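Local coordinates for protein protocadherin gamma-B3 (PDB 5K8R) that probably acts as a calcium-dependent cell-adhesion protein and may help establish and maintain specific neuronal connections in the brain, at residues A[247-261]-A[264-277]. Numbering follows the deposited sequence.
Sequences IIYAFINIGKEVRQL and LDSKTGELTTIGEL
Leu-261 O is gripped by two successive amides: Ile-274 N at 2.7 Å, nearly straight (174° at the hydrogen) though the donor stands above the carbonyl plane, and Gly-275 N in a longer, weak bond. At the other end, Tyr-249 N donates a hydrogen bond to Ser-266 O, in the carbonyl plane and on a lone pair, at 3.0 Å. The Tyr-249 ring presents its edge to Lys-267 O, 3.5 Å from CE2, while its hydroxyl bonds to Ala-236 N. Asp-265 OD1 accepts from Lys-267 N, an Asx turn in the loop leading to Gly-269. Between these ends, Phe-251 has CG anti to its carbonyl carbon (chi1 -73°), which brings the ring against Leu-264. Leu-264 CB sits over one face, 3.7 Å from the centroid and 20° off its normal, a CH-pi contact; Leu-271 CG meets the ring edge, 3.8 Å from CZ. An alanine in place of Phe-251 would lose the ring and is likely to leave Leu-264 and Leu-271 facing a gap. Strand 248-252 belongs to one sheet of the third cadherin repeat, strands 262-264 and 270-273 to another; their packing is apolar at mid-span, while backbone hydrogen bonds tie the segments near both ends.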
ATOM      1  N   ILE A 247       3.208 -13.543   2.520  1.00 54.33           N
ATOM      2  CA  ILE A 247       4.567 -13.979   2.214  1.00 49.28           C
ATOM      3  C   ILE A 247       4.518 -15.027   1.112  1.00 45.56           C
ATOM      4  O   ILE A 247       3.729 -15.977   1.181  1.00 44.34           O
ATOM      5  CB  ILE A 247       5.268 -14.532   3.466  1.00 49.11           C
ATOM      6  CG1 ILE A 247       5.432 -13.428   4.511  1.00 43.82           C
ATOM      7  CG2 ILE A 247       6.614 -15.140   3.103  1.00 49.49           C
ATOM      8  CD1 ILE A 247       6.028 -13.905   5.815  1.00 53.73           C
ATOM      9  N   ILE A 248       5.418 -14.877   0.140  1.00 49.81           N
ATOM     10  CA  ILE A 248       5.563 -15.811  -0.972  1.00 53.54           C
ATOM     11  C   ILE A 248       6.984 -16.390  -0.952  1.00 44.44           C
ATOM     12  O   ILE A 248       7.964 -15.647  -1.012  1.00 43.00           O
ATOM     13  CB  ILE A 248       5.309 -15.128  -2.327  1.00 52.13           C
ATOM     14  CG1 ILE A 248       6.318 -14.000  -2.553  1.00 55.96           C
ATOM     15  CG2 ILE A 248       3.886 -14.596  -2.397  1.00 59.78           C
ATOM     16  CD1 ILE A 248       6.280 -13.417  -3.949  1.00 45.62           C
ATOM     17  N   TYR A 249       7.087 -17.714  -0.860  1.00 39.07           N
ATOM     18  CA  TYR A 249       8.364 -18.407  -0.808  1.00 43.83           C
ATOM     19  C   TYR A 249       8.744 -18.898  -2.199  1.00 49.56           C
ATOM     20  O   TYR A 249       7.881 -19.246  -3.009  1.00 57.89           O
ATOM     21  CB  TYR A 249       8.308 -19.595   0.156  1.00 37.24           C
ATOM     22  CG  TYR A 249       7.811 -19.258   1.543  1.00 42.82           C
ATOM     23  CD1 TYR A 249       8.694 -18.880   2.545  1.00 40.70           C
ATOM     24  CD2 TYR A 249       6.459 -19.329   1.854  1.00 44.03           C
ATOM     25  CE1 TYR A 249       8.244 -18.577   3.816  1.00 32.57           C
ATOM     26  CE2 TYR A 249       6.000 -19.029   3.122  1.00 35.96           C
ATOM     27  CZ  TYR A 249       6.896 -18.653   4.099  1.00 42.20           C
ATOM     28  OH  TYR A 249       6.444 -18.351   5.363  1.00 58.77           O
ATOM     29  N   ALA A 250      10.047 -18.932  -2.467  1.00 36.05           N
ATOM     30  CA  ALA A 250      10.521 -19.396  -3.763  1.00 42.85           C
ATOM     31  C   ALA A 250      11.971 -19.839  -3.645  1.00 47.71           C
ATOM     32  O   ALA A 250      12.706 -19.372  -2.774  1.00 47.86           O
ATOM     33  CB  ALA A 250      10.386 -18.307  -4.834  1.00 36.25           C
ATOM     34  N   PHE A 251      12.367 -20.748  -4.530  1.00 37.31           N
ATOM     35  CA  PHE A 251      13.763 -21.144  -4.635  1.00 45.84           C
ATOM     36  C   PHE A 251      14.564 -20.066  -5.356  1.00 40.48           C
ATOM     37  O   PHE A 251      14.032 -19.310  -6.173  1.00 37.71           O
ATOM     38  CB  PHE A 251      13.893 -22.472  -5.381  1.00 52.29           C
ATOM     39  CG  PHE A 251      13.442 -23.666  -4.588  1.00 41.47           C
ATOM     40  CD1 PHE A 251      13.558 -23.686  -3.209  1.00 42.98           C
ATOM     41  CD2 PHE A 251      12.904 -24.771  -5.227  1.00 34.77           C
ATOM     42  CE1 PHE A 251      13.149 -24.788  -2.482  1.00 40.77           C
ATOM     43  CE2 PHE A 251      12.491 -25.874  -4.504  1.00 35.39           C
ATOM     44  CZ  PHE A 251      12.615 -25.882  -3.129  1.00 34.80           C
ATOM     45  N   ILE A 252      15.857 -19.996  -5.042  1.00 48.15           N
ATOM     46  CA  ILE A 252      16.770 -19.080  -5.712  1.00 45.92           C
ATOM     47  C   ILE A 252      18.038 -19.833  -6.091  1.00 44.59           C
ATOM     48  O   ILE A 252      18.441 -20.788  -5.421  1.00 41.48           O
ATOM     49  CB  ILE A 252      17.114 -17.848  -4.844  1.00 41.14           C
ATOM     50  CG1 ILE A 252      17.781 -18.280  -3.537  1.00 36.83           C
ATOM     51  CG2 ILE A 252      15.870 -17.015  -4.572  1.00 51.16           C
ATOM     52  CD1 ILE A 252      18.243 -17.127  -2.681  1.00 37.91           C
ATOM     53  N   ASN A 253      18.663 -19.392  -7.186  1.00 50.96           N
ATOM     54  CA  ASN A 253      19.913 -19.975  -7.681  1.00 53.18           C
ATOM     55  C   ASN A 253      19.784 -21.483  -7.880  1.00 54.58           C
ATOM     56  O   ASN A 253      20.715 -22.249  -7.626  1.00 63.84           O
ATOM     57  CB  ASN A 253      21.080 -19.647  -6.748  1.00 38.89           C
ATOM     58  CG  ASN A 253      21.422 -18.172  -6.742  1.00 54.18           C
ATOM     59  OD1 ASN A 253      21.501 -17.538  -7.794  1.00 65.26           O
ATOM     60  ND2 ASN A 253      21.621 -17.614  -5.553  1.00 60.68           N
ATOM     61  N   ILE A 254      18.620 -21.912  -8.342  1.00 45.80           N
ATOM     62  CA  ILE A 254      18.331 -23.332  -8.494  1.00 37.58           C
ATOM     63  C   ILE A 254      18.714 -23.773  -9.899  1.00 44.81           C
ATOM     64  O   ILE A 254      18.707 -22.984 -10.850  1.00 64.26           O
ATOM     65  CB  ILE A 254      16.849 -23.631  -8.182  1.00 59.91           C
ATOM     66  CG1 ILE A 254      16.702 -25.060  -7.667  1.00 58.24           C
ATOM     67  CG2 ILE A 254      15.971 -23.405  -9.406  1.00 61.87           C
ATOM     68  CD1 ILE A 254      17.614 -25.363  -6.505  1.00 58.14           C
ATOM     69  N   GLY A 255      19.075 -25.050 -10.028  1.00 52.64           N
ATOM     70  CA  GLY A 255      19.428 -25.636 -11.300  1.00 50.99           C
ATOM     71  C   GLY A 255      18.324 -26.545 -11.819  1.00 70.46           C
ATOM     72  O   GLY A 255      17.376 -26.891 -11.116  1.00 72.88           O
ATOM     73  N   LYS A 256      18.470 -26.934 -13.089  1.00 82.95           N
ATOM     74  CA  LYS A 256      17.464 -27.788 -13.710  1.00 80.29           C
ATOM     75  C   LYS A 256      17.445 -29.183 -13.100  1.00 63.29           C
ATOM     76  O   LYS A 256      16.395 -29.835 -13.090  1.00 53.25           O
ATOM     77  CB  LYS A 256      17.695 -27.868 -15.218  1.00 87.24           C
ATOM     78  CG  LYS A 256      17.246 -26.628 -15.973  1.00 84.66           C
ATOM     79  CD  LYS A 256      17.201 -26.879 -17.468  1.00 81.76           C
ATOM     80  CE  LYS A 256      16.582 -25.702 -18.202  1.00 81.94           C
ATOM     81  NZ  LYS A 256      16.472 -25.953 -19.664  1.00 84.24           N
ATOM     82  N   GLU A 257      18.585 -29.661 -12.589  1.00 63.55           N
ATOM     83  CA  GLU A 257      18.598 -30.964 -11.931  1.00 73.38           C
ATOM     84  C   GLU A 257      17.794 -30.948 -10.638  1.00 71.99           C
ATOM     85  O   GLU A 257      17.290 -31.992 -10.210  1.00 82.37           O
ATOM     86  CB  GLU A 257      20.033 -31.410 -11.646  1.00 84.70           C
ATOM     87  CG  GLU A 257      20.842 -30.437 -10.804  1.00 94.35           C
ATOM     88  CD  GLU A 257      22.142 -31.042 -10.309  1.00102.70           C
ATOM     89  OE1 GLU A 257      22.085 -31.988  -9.496  1.00100.68           O
ATOM     90  OE2 GLU A 257      23.221 -30.588 -10.746  1.00108.74           O
ATOM     91  N   VAL A 258      17.661 -29.783 -10.008  1.00 62.49           N
ATOM     92  CA  VAL A 258      16.913 -29.659  -8.762  1.00 56.38           C
ATOM     93  C   VAL A 258      15.523 -29.113  -9.054  1.00 50.77           C
ATOM     94  O   VAL A 258      14.566 -29.405  -8.328  1.00 44.70           O
ATOM     95  CB  VAL A 258      17.661 -28.764  -7.762  1.00 53.57           C
ATOM     96  CG1 VAL A 258      17.033 -28.872  -6.387  1.00 53.21           C
ATOM     97  CG2 VAL A 258      19.138 -29.138  -7.726  1.00 69.76           C
ATOM     98  N   ARG A 259      15.406 -28.312 -10.117  1.00 41.92           N
ATOM     99  CA  ARG A 259      14.098 -27.830 -10.543  1.00 48.59           C
ATOM    100  C   ARG A 259      13.169 -28.986 -10.893  1.00 56.51           C
ATOM    101  O   ARG A 259      11.962 -28.919 -10.628  1.00 57.11           O
ATOM    102  CB  ARG A 259      14.256 -26.884 -11.737  1.00 62.32           C
ATOM    103  CG  ARG A 259      12.938 -26.488 -12.380  1.00 76.61           C
ATOM    104  CD  ARG A 259      13.115 -25.457 -13.480  1.00 85.16           C
ATOM    105  NE  ARG A 259      13.236 -24.100 -12.952  1.00 98.37           N
ATOM    106  CZ  ARG A 259      14.393 -23.483 -12.742  1.00 96.69           C
ATOM    107  NH1 ARG A 259      15.534 -24.100 -13.014  1.00106.91           N
ATOM    108  NH2 ARG A 259      14.410 -22.247 -12.262  1.00 78.00           N
ATOM    109  N   GLN A 260      13.709 -30.054 -11.471  1.00 59.48           N
ATOM    110  CA  GLN A 260      12.930 -31.235 -11.817  1.00 57.26           C
ATOM    111  C   GLN A 260      12.819 -32.228 -10.668  1.00 56.63           C
ATOM    112  O   GLN A 260      12.287 -33.326 -10.864  1.00 64.06           O
ATOM    113  CB  GLN A 260      13.543 -31.928 -13.036  1.00 70.25           C
ATOM    114  CG  GLN A 260      13.523 -31.095 -14.305  1.00 84.69           C
ATOM    115  CD  GLN A 260      12.123 -30.899 -14.851  1.00 96.64           C
ATOM    116  OE1 GLN A 260      11.604 -29.784 -14.871  1.00105.39           O
ATOM    117  NE2 GLN A 260      11.506 -31.985 -15.306  1.00 95.40           N
ATOM    118  N   LEU A 261      13.310 -31.877  -9.483  1.00 52.70           N
ATOM    119  CA  LEU A 261      13.318 -32.788  -8.343  1.00 41.67           C
ATOM    120  C   LEU A 261      12.517 -32.289  -7.154  1.00 49.10           C
ATOM    121  O   LEU A 261      11.828 -33.082  -6.507  1.00 52.67           O
ATOM    122  CB  LEU A 261      14.763 -33.065  -7.899  1.00 48.98           C
ATOM    123  CG  LEU A 261      15.362 -34.406  -8.329  1.00 62.25           C
ATOM    124  CD1 LEU A 261      14.624 -35.554  -7.661  1.00 73.56           C
ATOM    125  CD2 LEU A 261      15.336 -34.559  -9.842  1.00 67.24           C
ATOM    126  N   LEU A 264       8.690 -26.014  -4.106  1.00 44.51           N
ATOM    127  CA  LEU A 264       8.413 -25.204  -2.925  1.00 43.29           C
ATOM    128  C   LEU A 264       7.117 -24.440  -3.150  1.00 44.86           C
ATOM    129  O   LEU A 264       7.030 -23.620  -4.070  1.00 44.62           O
ATOM    130  CB  LEU A 264       9.563 -24.239  -2.634  1.00 34.64           C
ATOM    131  CG  LEU A 264       9.411 -23.359  -1.391  1.00 40.66           C
ATOM    132  CD1 LEU A 264       9.357 -24.211  -0.134  1.00 33.79           C
ATOM    133  CD2 LEU A 264      10.540 -22.342  -1.308  1.00 35.58           C
ATOM    134  N   ASP A 265       6.118 -24.710  -2.313  1.00 45.36           N
ATOM    135  CA  ASP A 265       4.833 -24.035  -2.431  1.00 38.83           C
ATOM    136  C   ASP A 265       4.993 -22.553  -2.114  1.00 48.12           C
ATOM    137  O   ASP A 265       5.608 -22.184  -1.108  1.00 42.12           O
ATOM    138  CB  ASP A 265       3.812 -24.679  -1.493  1.00 47.93           C
ATOM    139  CG  ASP A 265       2.381 -24.283  -1.818  1.00 58.09           C
ATOM    140  OD1 ASP A 265       2.105 -23.075  -1.972  1.00 66.08           O
ATOM    141  OD2 ASP A 265       1.528 -25.189  -1.921  1.00 57.32           O
ATOM    142  N   SER A 266       4.435 -21.702  -2.978  1.00 53.74           N
ATOM    143  CA  SER A 266       4.575 -20.262  -2.789  1.00 43.28           C
ATOM    144  C   SER A 266       3.840 -19.790  -1.542  1.00 46.04           C
ATOM    145  O   SER A 266       4.303 -18.876  -0.850  1.00 53.65           O
ATOM    146  CB  SER A 266       4.065 -19.521  -4.025  1.00 43.26           C
ATOM    147  OG  SER A 266       4.787 -19.903  -5.183  1.00 64.77           O
ATOM    148  N   LYS A 267       2.697 -20.403  -1.232  1.00 47.48           N
ATOM    149  CA  LYS A 267       1.869 -19.966  -0.100  1.00 47.85           C
ATOM    150  C   LYS A 267       2.274 -20.685   1.184  1.00 46.75           C
ATOM    151  O   LYS A 267       2.771 -20.063   2.125  1.00 48.53           O
ATOM    152  CB  LYS A 267       0.388 -20.181  -0.419  1.00 58.34           C
ATOM    153  CG  LYS A 267      -0.117 -19.388  -1.616  1.00 75.40           C
ATOM    154  CD  LYS A 267      -1.609 -19.595  -1.828  1.00 88.97           C
ATOM    155  CE  LYS A 267      -2.121 -18.777  -3.003  1.00 94.62           C
ATOM    156  NZ  LYS A 267      -3.589 -18.938  -3.200  1.00 99.84           N
ATOM    157  N   THR A 268       2.065 -22.004   1.229  1.00 55.09           N
ATOM    158  CA  THR A 268       2.312 -22.758   2.452  1.00 59.81           C
ATOM    159  C   THR A 268       3.796 -22.895   2.775  1.00 55.73           C
ATOM    160  O   THR A 268       4.141 -23.182   3.926  1.00 57.71           O
ATOM    161  CB  THR A 268       1.679 -24.148   2.353  1.00 58.46           C
ATOM    162  OG1 THR A 268       2.363 -24.915   1.355  1.00 59.71           O
ATOM    163  CG2 THR A 268       0.206 -24.036   1.979  1.00 46.43           C
ATOM    164  N   GLY A 269       4.680 -22.701   1.797  1.00 52.70           N
ATOM    165  CA  GLY A 269       6.098 -22.865   2.044  1.00 45.75           C
ATOM    166  C   GLY A 269       6.523 -24.292   2.278  1.00 58.71           C
ATOM    167  O   GLY A 269       7.651 -24.531   2.721  1.00 54.81           O
ATOM    168  N   GLU A 270       5.647 -25.250   1.997  1.00 54.11           N
ATOM    169  CA  GLU A 270       5.952 -26.655   2.203  1.00 41.53           C
ATOM    170  C   GLU A 270       6.789 -27.180   1.045  1.00 37.55           C
ATOM    171  O   GLU A 270       6.396 -27.061  -0.120  1.00 40.73           O
ATOM    172  CB  GLU A 270       4.663 -27.465   2.335  1.00 55.58           C
ATOM    173  CG  GLU A 270       4.895 -28.960   2.453  1.00 70.40           C
ATOM    174  CD  GLU A 270       3.606 -29.750   2.508  1.00 83.40           C
ATOM    175  OE1 GLU A 270       2.539 -29.143   2.733  1.00 90.13           O
ATOM    176  OE2 GLU A 270       3.659 -30.984   2.321  1.00 84.06           O
ATOM    177  N   LEU A 271       7.941 -27.759   1.367  1.00 44.65           N
ATOM    178  CA  LEU A 271       8.821 -28.335   0.360  1.00 40.21           C
ATOM    179  C   LEU A 271       8.445 -29.793   0.131  1.00 40.59           C
ATOM    180  O   LEU A 271       8.277 -30.556   1.088  1.00 41.28           O
ATOM    181  CB  LEU A 271      10.283 -28.217   0.797  1.00 39.09           C
ATOM    182  CG  LEU A 271      11.351 -27.980  -0.275  1.00 42.72           C
ATOM    183  CD1 LEU A 271      12.679 -27.642   0.381  1.00 37.65           C
ATOM    184  CD2 LEU A 271      11.505 -29.189  -1.183  1.00 48.43           C
ATOM    185  N   THR A 272       8.306 -30.173  -1.136  1.00 41.91           N
ATOM    186  CA  THR A 272       7.980 -31.537  -1.522  1.00 44.55           C
ATOM    187  C   THR A 272       8.901 -31.970  -2.653  1.00 50.47           C
ATOM    188  O   THR A 272       9.639 -31.167  -3.228  1.00 59.87           O
ATOM    189  CB  THR A 272       6.512 -31.673  -1.956  1.00 44.46           C
ATOM    190  OG1 THR A 272       6.241 -30.756  -3.024  1.00 49.21           O
ATOM    191  CG2 THR A 272       5.571 -31.385  -0.791  1.00 47.28           C
ATOM    192  N   THR A 273       8.854 -33.259  -2.966  1.00 52.28           N
ATOM    193  CA  THR A 273       9.602 -33.810  -4.084  1.00 53.45           C
ATOM    194  C   THR A 273       8.677 -34.023  -5.274  1.00 50.28           C
ATOM    195  O   THR A 273       7.491 -34.323  -5.118  1.00 59.09           O
ATOM    196  CB  THR A 273      10.270 -35.136  -3.705  1.00 50.33           C
ATOM    197  OG1 THR A 273       9.265 -36.124  -3.446  1.00 49.28           O
ATOM    198  CG2 THR A 273      11.137 -34.963  -2.467  1.00 53.55           C
ATOM    199  N   ILE A 274       9.230 -33.851  -6.472  1.00 53.57           N
ATOM    200  CA  ILE A 274       8.508 -34.136  -7.706  1.00 57.10           C
ATOM    201  C   ILE A 274       9.209 -35.173  -8.568  1.00 61.08           C
ATOM    202  O   ILE A 274       8.608 -35.653  -9.541  1.00 65.07           O
ATOM    203  CB  ILE A 274       8.255 -32.852  -8.526  1.00 63.87           C
ATOM    204  CG1 ILE A 274       9.579 -32.196  -8.921  1.00 61.66           C
ATOM    205  CG2 ILE A 274       7.386 -31.882  -7.742  1.00 62.18           C
ATOM    206  CD1 ILE A 274       9.413 -30.895  -9.676  1.00 53.69           C
ATOM    207  N   GLY A 275      10.449 -35.535  -8.250  1.00 62.77           N
ATOM    208  CA  GLY A 275      11.166 -36.559  -8.981  1.00 38.22           C
ATOM    209  C   GLY A 275      11.660 -37.670  -8.076  1.00 41.18           C
ATOM    210  O   GLY A 275      11.142 -37.851  -6.970  1.00 51.11           O
ATOM    211  N   GLU A 276      12.663 -38.415  -8.530  1.00 40.21           N
ATOM    212  CA  GLU A 276      13.201 -39.547  -7.790  1.00 49.72           C
ATOM    213  C   GLU A 276      14.575 -39.193  -7.240  1.00 46.06           C
ATOM    214  O   GLU A 276      15.446 -38.731  -7.984  1.00 52.59           O
ATOM    215  CB  GLU A 276      13.292 -40.788  -8.682  1.00 51.71           C
ATOM    216  CG  GLU A 276      12.003 -41.123  -9.415  1.00 64.41           C
ATOM    217  CD  GLU A 276      10.857 -41.442  -8.473  1.00 73.95           C
ATOM    218  OE1 GLU A 276      11.115 -41.996  -7.383  1.00 76.60           O
ATOM    219  OE2 GLU A 276       9.697 -41.137  -8.823  1.00 71.78           O
ATOM    220  N   LEU A 277      14.762 -39.406  -5.940  1.00 49.22           N
ATOM    221  CA  LEU A 277      16.065 -39.217  -5.323  1.00 47.04           C
ATOM    222  C   LEU A 277      16.942 -40.436  -5.578  1.00 52.59           C
ATOM    223  O   LEU A 277      16.474 -41.577  -5.527  1.00 64.70           O
ATOM    224  CB  LEU A 277      15.929 -38.980  -3.818  1.00 44.51           C
ATOM    225  CG  LEU A 277      15.259 -37.692  -3.324  1.00 40.85           C
ATOM    226  CD1 LEU A 277      15.660 -36.509  -4.194  1.00 41.71           C
ATOM    227  CD2 LEU A 277      13.746 -37.836  -3.277  1.00 50.16           C
TER